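Local coordinates for HIAXHD3 (Humicola insolens, PDB 3ZXK), which probably cleaves arabinofuranose side chains from arabinoxylan as a family 43 exo-alpha-L-arabinofuranosidase, at residues G77-G82 and D364-R369; R96-G101 and T107-S112; I205-T208 and E214-L217; R218-T221 and G226-E229; D426-E431 and R435-G440. All coordinates share one frame; numbering follows the deposited sequence. Where two conformers were deposited one is given.

Contact 1 of 5, residues G77-G82 and D364-R369; sequences GAYVKG and DLFAAR
The phenol end of Y79 overlaps the backbone carbonyl and CB of F366, joining a loop of the family 43 part to one of the concanavalin A-like part. With CG beside the backbone N and anti to the carbonyl carbon (chi1 -77°), the phenol is directed to F366. Y79 OH donates to F366 O at 2.6 Å, arriving in the carbonyl plane on a lone pair, with a C=O...donor angle of 120°. The carbonyl oxygen lies at the edge of the tyrosine ring, and Y79 CZ also comes within 4.2 Å of F366 CB. ND2 of N336 supplies the hydroxyl with a second partner. Tyrosine suits this buried place because its long flat stem carries a donor to the other loop's carbonyl. A phenylalanine in its place would probably leave F366 O without this donor and N336 ND2 without the hydroxyl it bonds. A type II turn from A78 to K81 presents Y79, and an Asx turn, F366 N to D364 OD1 at 3.0 Å, shapes the 3-10 segment 365-367. Around them, H337 meets the Y79 ring edge-to-face, F403 of strand 396-403 touches Y79, and L427 and L429 of strand 418-429 pack on F366.

Contact 2 of 5, residues R96-G101 and T107-S112; sequences RFYWYG and TYLWTS
A beta hairpin forms the two middle strands of one blade of the five-bladed beta-propeller of family 43 enzymes, and F97, W99 and G101 meet S112, W110 and Y108 as antiparallel hydrogen-bonded pairs. Each pair exchanges two bonds, as in W99 N to W110 O at 2.9 Å and the return bond W110 N to W99 O at 3.0 Å. Non-hydrogen-bonded pairs alternate with them and send Y98, Y100, L109 and T111 to one face of the blade. There L109 CD1 sits over the centre of the Y100 ring, 3.7 Å from its centroid, a CH-pi contact; with CG anti to the backbone N (chi1 169°), the leucine leans across to the other strand, and the same methyl is 3.2 Å from W99 O. T111 CG2 lies over the Y98 ring nearer its rim, 4.1 Å from the centroid, while OG1 bonds to T134 OG1. Broad rings suit this face because it packs on M154 and I156 of the next blade, and G172 O takes the Y100 hydroxyl. On the other face W99 and W110 meet obliquely, W99 CE3 being 3.9 Å from W110 CD1, and N64 OD1 bonds W110 NE1. One face of the W99 indole lies against G101 N, and any CB on G101 would clash with W99 CH2, consistent with glycine there.

Contact 3 of 5, residues I205-T208 and E214-L217; sequences ILVT and EYVL
The Y215 ring has V207 CG2 at its edge, and the E214 carboxylate lies flat beneath the V207 carbonyl oxygen, in a beta hairpin that forms the middle of another propeller blade. V207 O stands almost straight above E214 CD, at 3.1 Å, so it faces the carbon while the two carboxylate oxygens lie to either side of it. V207 O, E214 OE1 and E214 OE2 are all acceptors, so no hydrogen bond links them. The bend of E214 at chi2 (79°) folds the group back over the neighbouring strand, where OE2 approaches L206 CB at 3.4 Å and OE1 approaches T208 CB at 3.3 Å; OE1 also takes a weak bond from Q249 N. That glutamate thus lies close to the glycan pocket, to which Q249 belongs, and T208 is about 5 Å from the bound arabinofuranose by its side chain. T208 OG1 itself bonds to A213 O.

The backbone bonds come in pairs: L217 N to I205 O at 2.7 Å with its return, and Y215 N to V207 O at 2.7 Å with its return. Branched and aliphatic residues suit the face of I205, V207 and L217, which is buried against Y228 and A230 of strand 228-232 and A194 and M196 of strand 192-199. Y215 is on the same face, its side chain touching T232 and its hydroxyl bonded to Q189 OE1. On the other face L206 CD1 touches V216 CG2 at 4.1 Å. Beside Y215, the two residues L217 and V207 cross at about a right angle, L217 CD1 resting 3.9 Å from V207 CG1.

Contact 4 of 5, residues R218-T221 and G226-E229; sequences RSTT and GPYE
G226 comes first, its carbonyl oxygen accepting from T221 OG1 at 2.7 Å, with the hydroxyl well above the carbonyl plane. Its positive phi favours glycine, and a CB here would also collide with Y228 CD1. P227 follows through a cis peptide bond. Two donors of one residue grip its oxygen: T220 N at 2.9 Å, nearly straight at 176°, and T220 OG1 at 3.1 Å from above the plane, where the side-chain torsion (chi1 63°) sets the hydroxyl between the backbone N and the carbonyl carbon. Y228 then lays one face of its ring over S219, S219 CB lying 4.1 Å from the ring centroid in a CH-pi contact, while its hydroxyl bonds to P224 O and its side chain meets Y203 and I205. With the ring cut back to an alanine, S219 would probably lose its aromatic cover and P224 O this hydroxyl donor. E229 pairs with R218 through two backbone bonds. The side chains of R218 and E229 run side by side, the guanidinium and carboxylate planes 55° apart, in a long salt bridge of 3.9 Å from R218 NH2 to E229 OE2. A water accepts from R218 NE at 2.9 Å and lies 2.6 Å from E229 OE2, spanning them, and R218 NH1 bonds to D285 O. The whole is a beta hairpin joining strand 213-219 to strand 228-232, the turn between the third and fourth strands of a propeller blade.

Contact 5 of 5, residues D426-E431 and R435-G440; sequences DLRLNE and RTASTG
S438 points its hydroxyl at D426, with OG anti to the backbone N (chi1 -178°), and OG sits between two oxygens, 2.7 Å from D426 O and 3.0 Å from D426 OD2. D426 likewise carries CG anti to its N, which brings the carboxylate beside the serine and leaves OD1 for R428 NE, at 2.9 Å, a salt bridge within one strand. NE meets OD1 on the syn side, 31° out of the carboxylate plane but close to the guanidinium's own plane; the bend of the arginine at chi3 (-66°) helps to bring it there. The folded guanidinium lies obliquely against A437 and S438, R428 NH1 being 3.6 Å from A437 CB, and bulkier side chains at these two places would probably crowd it. The same two residues form a classic beta bulge: A437 N at 2.8 Å and S438 N at 3.1 Å both donate to R428 O. Further along, N430 N bonds R435 O at 2.8 Å, almost perfectly straight, and L429 CD2 touches T436 OG1, which bonds to D364. At the far end glycine is required at G440, since a side chain would jam against L427 CD2 and the preceding carbonyl. The chemistry implies that the charge of D426 is probably offset by R428, which holds OD1, while the S438 hydroxyl lies within reach of both OD2 and the backbone O, a polar cluster on an edge hairpin of the concanavalin A-like sandwich at the protein surface.

How the contacts relate
Contacts 2, 3 and 4 lie in the family 43 propeller and contact 5 in the concanavalin A-like part, while contact 1 joins the two across 281 intervening residues that enclose contacts 2 to 4. Contacts 3 and 4, with centres 12 Å apart, share strand 213-219 and one blade, and they touch where I205 CD1 meets the Y228 ring. Contact 2 belongs to another blade, its centre 23 Å from that of contact 3. Contact 5 comes last along the chain, 11 Å between centres from contact 1, which it touches through D364 and T436. The interface between the two parts is thus tied to the edge hairpin, whereas contact 3 borders the glycan pocket.

Contact 1 of 5, residues G77-G82 and D364-R369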
# COMPACT_ATOMS: atom_id res chain seq x y z
N GLY A 77 15.75 3.27 -11.22
CA GLY A 77 14.58 4.15 -11.21
C GLY A 77 14.45 4.88 -9.89
O GLY A 77 15.41 5.51 -9.44
N ALA A 78 13.27 4.78 -9.28
CA ALA A 78 13.07 5.22 -7.89
C ALA A 78 12.55 4.05 -7.05
O ALA A 78 11.83 4.23 -6.07
CB ALA A 78 12.10 6.41 -7.82
N TYR A 79 12.90 2.83 -7.46
CA TYR A 79 12.53 1.65 -6.69
C TYR A 79 12.86 1.79 -5.21
O TYR A 79 14.01 2.10 -4.86
CB TYR A 79 13.17 0.37 -7.25
CG TYR A 79 12.50 -0.15 -8.48
CD1 TYR A 79 11.25 -0.80 -8.40
CD2 TYR A 79 13.10 -0.01 -9.73
CE1 TYR A 79 10.63 -1.30 -9.55
CE2 TYR A 79 12.48 -0.48 -10.89
CZ TYR A 79 11.27 -1.14 -10.80
OH TYR A 79 10.67 -1.60 -11.95
N VAL A 80 11.86 1.54 -4.36
CA VAL A 80 12.01 1.50 -2.89
C VAL A 80 12.34 2.89 -2.32
O VAL A 80 12.73 3.02 -1.16
CB VAL A 80 12.96 0.36 -2.37
CG1 VAL A 80 12.64 -0.01 -0.93
CG2 VAL A 80 12.89 -0.86 -3.25
N LYS A 81 12.18 3.92 -3.13
CA LYS A 81 12.23 5.29 -2.65
C LYS A 81 10.80 5.77 -2.46
O LYS A 81 9.99 5.05 -1.87
CB LYS A 81 13.10 6.18 -3.55
CG LYS A 81 14.57 5.71 -3.60
CD LYS A 81 15.39 6.64 -4.46
CE LYS A 81 16.85 6.24 -4.46
NZ LYS A 81 17.61 6.97 -5.52
N GLY A 82 10.48 6.97 -2.91
CA GLY A 82 9.11 7.46 -2.85
C GLY A 82 8.53 7.52 -1.45
O GLY A 82 9.20 7.95 -0.52
N ASP A 364 14.26 -5.66 -20.29
CA ASP A 364 14.21 -5.75 -18.82
C ASP A 364 12.82 -5.34 -18.34
O ASP A 364 12.50 -4.15 -18.36
CB ASP A 364 15.30 -4.81 -18.27
CG ASP A 364 15.45 -4.88 -16.76
OD1 ASP A 364 14.64 -5.52 -16.08
OD2 ASP A 364 16.43 -4.25 -16.26
N LEU A 365 12.01 -6.29 -17.86
CA LEU A 365 10.68 -5.94 -17.29
C LEU A 365 10.75 -4.82 -16.24
O LEU A 365 9.88 -3.98 -16.16
CB LEU A 365 10.00 -7.17 -16.68
CG LEU A 365 8.58 -6.94 -16.11
CD1 LEU A 365 7.55 -6.37 -17.08
CD2 LEU A 365 8.06 -8.25 -15.53
N PHE A 366 11.83 -4.78 -15.45
CA PHE A 366 11.89 -3.74 -14.40
C PHE A 366 12.12 -2.33 -14.96
O PHE A 366 11.93 -1.34 -14.23
CB PHE A 366 12.98 -4.06 -13.36
CG PHE A 366 12.76 -5.33 -12.63
CD1 PHE A 366 11.71 -5.46 -11.72
CD2 PHE A 366 13.59 -6.43 -12.86
CE1 PHE A 366 11.50 -6.65 -11.03
CE2 PHE A 366 13.40 -7.63 -12.17
CZ PHE A 366 12.35 -7.73 -11.27
N ALA A 367 12.53 -2.23 -16.22
CA ALA A 367 12.69 -0.93 -16.84
C ALA A 367 11.43 -0.50 -17.58
O ALA A 367 11.37 0.63 -18.06
CB ALA A 367 13.88 -0.94 -17.79
N ALA A 368 10.45 -1.39 -17.69
CA ALA A 368 9.25 -1.08 -18.52
C ALA A 368 8.31 -0.13 -17.82
O ALA A 368 7.93 -0.41 -16.68
CB ALA A 368 8.50 -2.35 -18.92
N ARG A 369 7.84 0.90 -18.53
CA ARG A 369 6.80 1.78 -18.01
C ARG A 369 5.47 1.08 -18.21
O ARG A 369 5.33 0.17 -19.04
CB ARG A 369 6.80 3.11 -18.75
CG ARG A 369 7.96 3.99 -18.40
CD ARG A 369 8.03 5.18 -19.35
NE ARG A 369 8.84 6.24 -18.79
CZ ARG A 369 9.01 7.44 -19.34
NH1 ARG A 369 8.43 7.74 -20.50
NH2 ARG A 369 9.75 8.35 -18.72

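Contact 2 of 5, residues R96-G101 and T107-S112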
# COMPACT_ATOMS: atom_id res chain seq x y z
N ARG A 96 -10.78 20.16 5.12
CA ARG A 96 -9.68 19.80 4.24
C ARG A 96 -8.84 18.68 4.84
O ARG A 96 -8.47 18.72 6.04
CB ARG A 96 -8.82 21.04 3.97
CG ARG A 96 -7.63 20.82 3.05
CD ARG A 96 -7.07 22.14 2.54
NE ARG A 96 -8.09 22.89 1.81
CZ ARG A 96 -8.35 22.78 0.51
NH1 ARG A 96 -7.64 21.95 -0.27
NH2 ARG A 96 -9.31 23.52 -0.02
N PHE A 97 -8.52 17.68 4.02
CA PHE A 97 -7.54 16.65 4.41
C PHE A 97 -6.11 17.08 4.06
O PHE A 97 -5.87 17.62 2.97
CB PHE A 97 -7.84 15.34 3.68
CG PHE A 97 -9.08 14.62 4.15
CD1 PHE A 97 -10.33 14.93 3.60
CD2 PHE A 97 -9.01 13.58 5.09
CE1 PHE A 97 -11.48 14.25 4.01
CE2 PHE A 97 -10.17 12.90 5.51
CZ PHE A 97 -11.39 13.24 4.96
N TYR A 98 -5.19 16.86 5.00
CA TYR A 98 -3.79 17.19 4.81
C TYR A 98 -2.93 15.92 4.87
O TYR A 98 -2.85 15.25 5.92
CB TYR A 98 -3.26 18.14 5.88
CG TYR A 98 -3.81 19.55 5.86
CD1 TYR A 98 -5.16 19.81 6.14
CD2 TYR A 98 -2.97 20.63 5.60
CE1 TYR A 98 -5.67 21.10 6.12
CE2 TYR A 98 -3.48 21.94 5.61
CZ TYR A 98 -4.84 22.17 5.85
OH TYR A 98 -5.31 23.46 5.88
N TRP A 99 -2.18 15.67 3.81
CA TRP A 99 -1.23 14.56 3.73
C TRP A 99 0.16 15.13 3.67
O TRP A 99 0.45 15.94 2.79
CB TRP A 99 -1.51 13.69 2.47
CG TRP A 99 -0.51 12.56 2.34
CD1 TRP A 99 -0.60 11.31 2.92
CD2 TRP A 99 0.78 12.59 1.67
NE1 TRP A 99 0.52 10.56 2.65
CE2 TRP A 99 1.39 11.28 1.89
CE3 TRP A 99 1.46 13.52 0.91
CZ2 TRP A 99 2.62 10.94 1.35
CZ3 TRP A 99 2.72 13.18 0.39
CH2 TRP A 99 3.28 11.91 0.61
N TYR A 100 1.04 14.73 4.59
CA TYR A 100 2.43 15.15 4.47
C TYR A 100 3.28 13.89 4.35
O TYR A 100 3.05 12.92 5.09
CB TYR A 100 2.92 15.89 5.71
CG TYR A 100 2.27 17.22 6.01
CD1 TYR A 100 1.04 17.30 6.67
CD2 TYR A 100 2.92 18.43 5.65
CE1 TYR A 100 0.46 18.55 6.95
CE2 TYR A 100 2.34 19.67 5.93
CZ TYR A 100 1.12 19.71 6.58
OH TYR A 100 0.53 20.93 6.87
N GLY A 101 4.32 13.97 3.52
CA GLY A 101 5.29 12.88 3.46
C GLY A 101 6.65 13.39 3.01
O GLY A 101 6.72 14.17 2.05
N THR A 107 9.75 17.60 2.27
CA THR A 107 8.44 17.18 2.72
C THR A 107 7.37 17.81 1.85
O THR A 107 7.37 19.03 1.62
CB THR A 107 8.25 17.56 4.20
OG1 THR A 107 9.27 16.92 4.97
CG2 THR A 107 6.88 17.08 4.71
N TYR A 108 6.46 16.98 1.35
CA TYR A 108 5.44 17.40 0.38
C TYR A 108 4.08 17.37 1.06
O TYR A 108 3.80 16.42 1.80
CB TYR A 108 5.42 16.44 -0.82
CG TYR A 108 6.69 16.51 -1.61
CD1 TYR A 108 7.83 15.76 -1.24
CD2 TYR A 108 6.78 17.33 -2.73
CE1 TYR A 108 9.01 15.85 -1.95
CE2 TYR A 108 7.96 17.40 -3.47
CZ TYR A 108 9.07 16.67 -3.08
OH TYR A 108 10.23 16.76 -3.80
N LEU A 109 3.29 18.43 0.85
CA LEU A 109 1.92 18.49 1.34
C LEU A 109 0.96 18.39 0.18
O LEU A 109 1.03 19.18 -0.76
CB LEU A 109 1.67 19.82 2.07
CG LEU A 109 0.21 20.10 2.39
CD1 LEU A 109 -0.38 19.03 3.30
CD2 LEU A 109 0.12 21.49 3.02
N TRP A 110 0.06 17.41 0.26
CA TRP A 110 -1.05 17.28 -0.67
C TRP A 110 -2.33 17.41 0.10
O TRP A 110 -2.44 16.86 1.21
CB TRP A 110 -1.01 15.92 -1.35
CG TRP A 110 -0.01 15.80 -2.47
CD1 TRP A 110 1.39 15.67 -2.38
CD2 TRP A 110 -0.33 15.80 -3.90
NE1 TRP A 110 1.94 15.57 -3.64
CE2 TRP A 110 0.94 15.65 -4.60
CE3 TRP A 110 -1.50 15.92 -4.63
CZ2 TRP A 110 1.00 15.61 -6.00
CZ3 TRP A 110 -1.44 15.88 -6.03
CH2 TRP A 110 -0.21 15.72 -6.70
N THR A 111 -3.29 18.18 -0.43
CA THR A 111 -4.56 18.36 0.29
C THR A 111 -5.75 18.10 -0.61
O THR A 111 -5.66 18.20 -1.82
CB THR A 111 -4.72 19.77 0.91
OG1 THR A 111 -4.74 20.73 -0.14
CG2 THR A 111 -3.57 20.10 1.89
N SER A 112 -6.88 17.78 0.01
CA SER A 112 -8.15 17.64 -0.69
C SER A 112 -9.28 18.21 0.15
O SER A 112 -9.28 18.02 1.37
CB SER A 112 -8.46 16.16 -0.97
OG SER A 112 -9.78 16.01 -1.53

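Contact 3 of 5, residues I205-T208 and E214-L217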
# COMPACT_ATOMS: atom_id res chain seq x y z
N ILE A 205 2.84 10.78 21.81
CA ILE A 205 3.47 10.39 20.55
C ILE A 205 3.70 8.89 20.63
O ILE A 205 4.24 8.40 21.61
CB ILE A 205 4.81 11.12 20.28
CG1 ILE A 205 4.60 12.64 20.20
CG2 ILE A 205 5.44 10.59 19.00
CD1 ILE A 205 5.87 13.46 20.24
N LEU A 206 3.24 8.15 19.62
CA LEU A 206 3.56 6.74 19.51
C LEU A 206 4.77 6.57 18.63
O LEU A 206 4.84 7.17 17.54
CB LEU A 206 2.38 5.98 18.90
CG LEU A 206 1.60 5.11 19.87
CD1 LEU A 206 0.87 5.99 20.89
CD2 LEU A 206 0.63 4.21 19.08
N VAL A 207 5.72 5.76 19.07
CA VAL A 207 6.91 5.44 18.27
C VAL A 207 7.17 3.94 18.28
O VAL A 207 6.74 3.25 19.20
CB VAL A 207 8.19 6.20 18.76
CG1 VAL A 207 8.00 7.71 18.71
CG2 VAL A 207 8.57 5.81 20.20
N THR A 208 7.86 3.46 17.25
CA THR A 208 8.28 2.07 17.18
C THR A 208 9.77 1.94 17.39
O THR A 208 10.54 2.81 16.94
CB THR A 208 7.87 1.40 15.83
OG1 THR A 208 8.18 -0.01 15.85
CG2 THR A 208 8.58 2.01 14.64
N GLU A 214 6.52 -1.12 20.32
CA GLU A 214 5.90 0.20 20.23
C GLU A 214 5.95 0.84 21.62
O GLU A 214 5.63 0.18 22.61
CB GLU A 214 4.45 0.08 19.77
CG GLU A 214 3.79 1.43 19.46
CD GLU A 214 4.19 1.97 18.07
OE1 GLU A 214 4.98 1.32 17.36
OE2 GLU A 214 3.72 3.07 17.70
N TYR A 215 6.38 2.10 21.67
CA TYR A 215 6.37 2.88 22.91
C TYR A 215 5.34 3.97 22.82
O TYR A 215 5.04 4.48 21.74
CB TYR A 215 7.76 3.46 23.22
CG TYR A 215 8.88 2.42 23.28
CD1 TYR A 215 8.70 1.21 23.95
CD2 TYR A 215 10.11 2.66 22.69
CE1 TYR A 215 9.72 0.26 24.01
CE2 TYR A 215 11.13 1.73 22.75
CZ TYR A 215 10.93 0.53 23.41
OH TYR A 215 11.94 -0.41 23.47
N VAL A 216 4.74 4.29 23.96
CA VAL A 216 3.89 5.46 24.05
C VAL A 216 4.64 6.54 24.79
O VAL A 216 5.16 6.30 25.89
CB VAL A 216 2.47 5.16 24.63
CG1 VAL A 216 2.51 4.31 25.89
CG2 VAL A 216 1.72 6.48 24.86
N LEU A 217 4.78 7.70 24.17
CA LEU A 217 5.42 8.85 24.84
C LEU A 217 4.36 9.85 25.25
O LEU A 217 3.40 10.05 24.52
CB LEU A 217 6.41 9.55 23.91
CG LEU A 217 7.29 8.68 23.03
CD1 LEU A 217 8.19 9.56 22.17
CD2 LEU A 217 8.08 7.73 23.89

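Contact 4 of 5, residues R218-T221 and G226-E229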
# COMPACT_ATOMS: atom_id res chain seq x y z
N ARG A 218 4.55 10.50 26.40
CA ARG A 218 3.63 11.54 26.88
C ARG A 218 4.43 12.76 27.33
O ARG A 218 5.47 12.63 28.02
CB ARG A 218 2.75 11.02 28.02
CG ARG A 218 1.61 11.97 28.42
CD ARG A 218 0.77 11.37 29.54
NE ARG A 218 1.49 11.44 30.81
CZ ARG A 218 1.04 10.91 31.95
NH1 ARG A 218 -0.14 10.28 31.95
NH2 ARG A 218 1.74 11.03 33.07
N SER A 219 3.93 13.94 26.99
CA SER A 219 4.65 15.18 27.31
C SER A 219 4.62 15.39 28.82
O SER A 219 3.55 15.32 29.44
CB SER A 219 3.98 16.37 26.65
OG SER A 219 4.55 17.56 27.14
N THR A 220 5.77 15.67 29.39
CA THR A 220 5.88 15.83 30.84
C THR A 220 5.44 17.24 31.30
O THR A 220 5.15 17.46 32.47
CB THR A 220 7.31 15.54 31.32
OG1 THR A 220 8.20 16.49 30.75
CG2 THR A 220 7.75 14.14 30.88
N THR A 221 5.38 18.18 30.35
CA THR A 221 5.09 19.59 30.64
C THR A 221 3.70 20.00 30.24
O THR A 221 3.23 21.09 30.58
CB THR A 221 6.04 20.48 29.82
OG1 THR A 221 5.92 20.13 28.42
CG2 THR A 221 7.49 20.33 30.33
N GLY A 226 7.07 19.01 24.56
CA GLY A 226 7.59 18.10 25.57
C GLY A 226 8.49 18.78 26.59
O GLY A 226 8.21 19.91 26.99
N PRO A 227 9.58 18.12 27.02
CA PRO A 227 10.06 16.78 26.63
C PRO A 227 9.07 15.67 26.95
O PRO A 227 8.08 15.89 27.68
CB PRO A 227 11.34 16.61 27.46
CG PRO A 227 11.26 17.63 28.54
CD PRO A 227 10.46 18.76 28.02
N TYR A 228 9.34 14.49 26.40
CA TYR A 228 8.44 13.36 26.56
C TYR A 228 9.07 12.27 27.36
O TYR A 228 10.28 12.03 27.25
CB TYR A 228 8.07 12.81 25.20
CG TYR A 228 7.10 13.69 24.43
CD1 TYR A 228 7.53 14.85 23.76
CD2 TYR A 228 5.76 13.35 24.34
CE1 TYR A 228 6.63 15.64 23.05
CE2 TYR A 228 4.85 14.14 23.64
CZ TYR A 228 5.28 15.29 23.00
OH TYR A 228 4.38 16.06 22.29
N GLU A 229 8.25 11.56 28.13
CA GLU A 229 8.66 10.33 28.81
C GLU A 229 7.92 9.14 28.19
O GLU A 229 6.87 9.32 27.57
CB GLU A 229 8.37 10.40 30.30
CG GLU A 229 6.90 10.45 30.66
CD GLU A 229 6.67 10.50 32.15
OE1 GLU A 229 7.56 10.05 32.89
OE2 GLU A 229 5.62 11.02 32.57
O HOH W 1 4.15 12.48 30.93

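Contact 5 of 5, residues D426-E431 and R435-G440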
# COMPACT_ATOMS: atom_id res chain seq x y z
N ASP A 426 13.23 -16.11 -12.85
CA ASP A 426 14.56 -15.53 -12.61
C ASP A 426 14.68 -14.06 -13.04
O ASP A 426 15.73 -13.62 -13.53
CB ASP A 426 15.67 -16.36 -13.25
CG ASP A 426 17.05 -15.99 -12.72
OD1 ASP A 426 17.19 -15.79 -11.48
OD2 ASP A 426 18.00 -15.91 -13.53
N LEU A 427 13.61 -13.30 -12.83
CA LEU A 427 13.65 -11.84 -12.97
C LEU A 427 14.02 -11.29 -11.60
O LEU A 427 13.28 -11.48 -10.65
CB LEU A 427 12.28 -11.31 -13.38
CG LEU A 427 11.68 -11.72 -14.74
CD1 LEU A 427 10.17 -11.59 -14.74
CD2 LEU A 427 12.32 -10.89 -15.84
N ARG A 428 15.16 -10.64 -11.49
CA ARG A 428 15.67 -10.25 -10.17
C ARG A 428 16.29 -8.87 -10.17
O ARG A 428 17.08 -8.54 -11.08
CB ARG A 428 16.75 -11.23 -9.68
CG ARG A 428 16.28 -12.65 -9.44
CD ARG A 428 17.38 -13.54 -8.89
NE ARG A 428 18.48 -13.78 -9.83
CZ ARG A 428 19.71 -13.28 -9.70
NH1 ARG A 428 20.01 -12.50 -8.68
NH2 ARG A 428 20.64 -13.56 -10.61
N LEU A 429 15.98 -8.10 -9.13
CA LEU A 429 16.73 -6.88 -8.78
C LEU A 429 17.74 -7.24 -7.71
O LEU A 429 17.46 -8.08 -6.87
CB LEU A 429 15.80 -5.83 -8.18
CG LEU A 429 14.76 -5.20 -9.09
CD1 LEU A 429 13.86 -4.24 -8.33
CD2 LEU A 429 15.45 -4.52 -10.28
N ASN A 430 18.87 -6.55 -7.71
CA ASN A 430 19.87 -6.67 -6.66
C ASN A 430 19.42 -5.80 -5.48
O ASN A 430 19.20 -4.62 -5.65
CB ASN A 430 21.19 -6.16 -7.21
CG ASN A 430 22.37 -6.35 -6.27
OD1 ASN A 430 22.24 -6.64 -5.08
ND2 ASN A 430 23.55 -6.17 -6.82
N GLU A 431 19.28 -6.39 -4.28
CA GLU A 431 18.83 -5.62 -3.11
C GLU A 431 19.80 -4.53 -2.70
O GLU A 431 19.43 -3.60 -1.98
CB GLU A 431 18.63 -6.55 -1.91
CG GLU A 431 17.63 -7.68 -2.12
CD GLU A 431 17.44 -8.47 -0.84
OE1 GLU A 431 18.44 -8.67 -0.10
OE2 GLU A 431 16.30 -8.87 -0.56
N ARG A 435 19.54 -2.21 -8.86
CA ARG A 435 19.83 -2.45 -10.27
C ARG A 435 19.42 -3.86 -10.67
O ARG A 435 19.36 -4.76 -9.83
CB ARG A 435 21.30 -2.20 -10.57
CG ARG A 435 21.65 -0.73 -10.54
CD ARG A 435 23.14 -0.47 -10.49
NE ARG A 435 23.41 0.95 -10.23
CZ ARG A 435 23.28 1.54 -9.04
NH1 ARG A 435 22.88 0.86 -7.97
NH2 ARG A 435 23.55 2.84 -8.92
N THR A 436 19.09 -4.06 -11.93
CA THR A 436 18.74 -5.39 -12.39
C THR A 436 19.90 -6.41 -12.25
O THR A 436 21.03 -6.16 -12.67
CB THR A 436 18.20 -5.34 -13.84
OG1 THR A 436 17.06 -4.49 -13.88
CG2 THR A 436 17.76 -6.71 -14.32
N ALA A 437 19.59 -7.55 -11.64
CA ALA A 437 20.57 -8.63 -11.52
C ALA A 437 20.34 -9.69 -12.59
O ALA A 437 21.29 -10.31 -13.05
CB ALA A 437 20.51 -9.25 -10.13
N SER A 438 19.08 -9.90 -12.97
CA SER A 438 18.72 -10.83 -14.05
C SER A 438 17.44 -10.41 -14.77
O SER A 438 16.44 -10.06 -14.13
CB SER A 438 18.52 -12.24 -13.50
OG SER A 438 18.21 -13.14 -14.57
N THR A 439 17.47 -10.45 -16.10
CA THR A 439 16.33 -10.09 -16.93
C THR A 439 15.44 -11.28 -17.28
O THR A 439 14.48 -11.15 -18.05
CB THR A 439 16.77 -9.36 -18.21
OG1 THR A 439 17.72 -10.17 -18.90
CG2 THR A 439 17.45 -8.04 -17.87
N GLY A 440 15.74 -12.43 -16.69
CA GLY A 440 14.84 -13.58 -16.76
C GLY A 440 15.19 -14.58 -17.84
O GLY A 440 15.99 -14.32 -18.71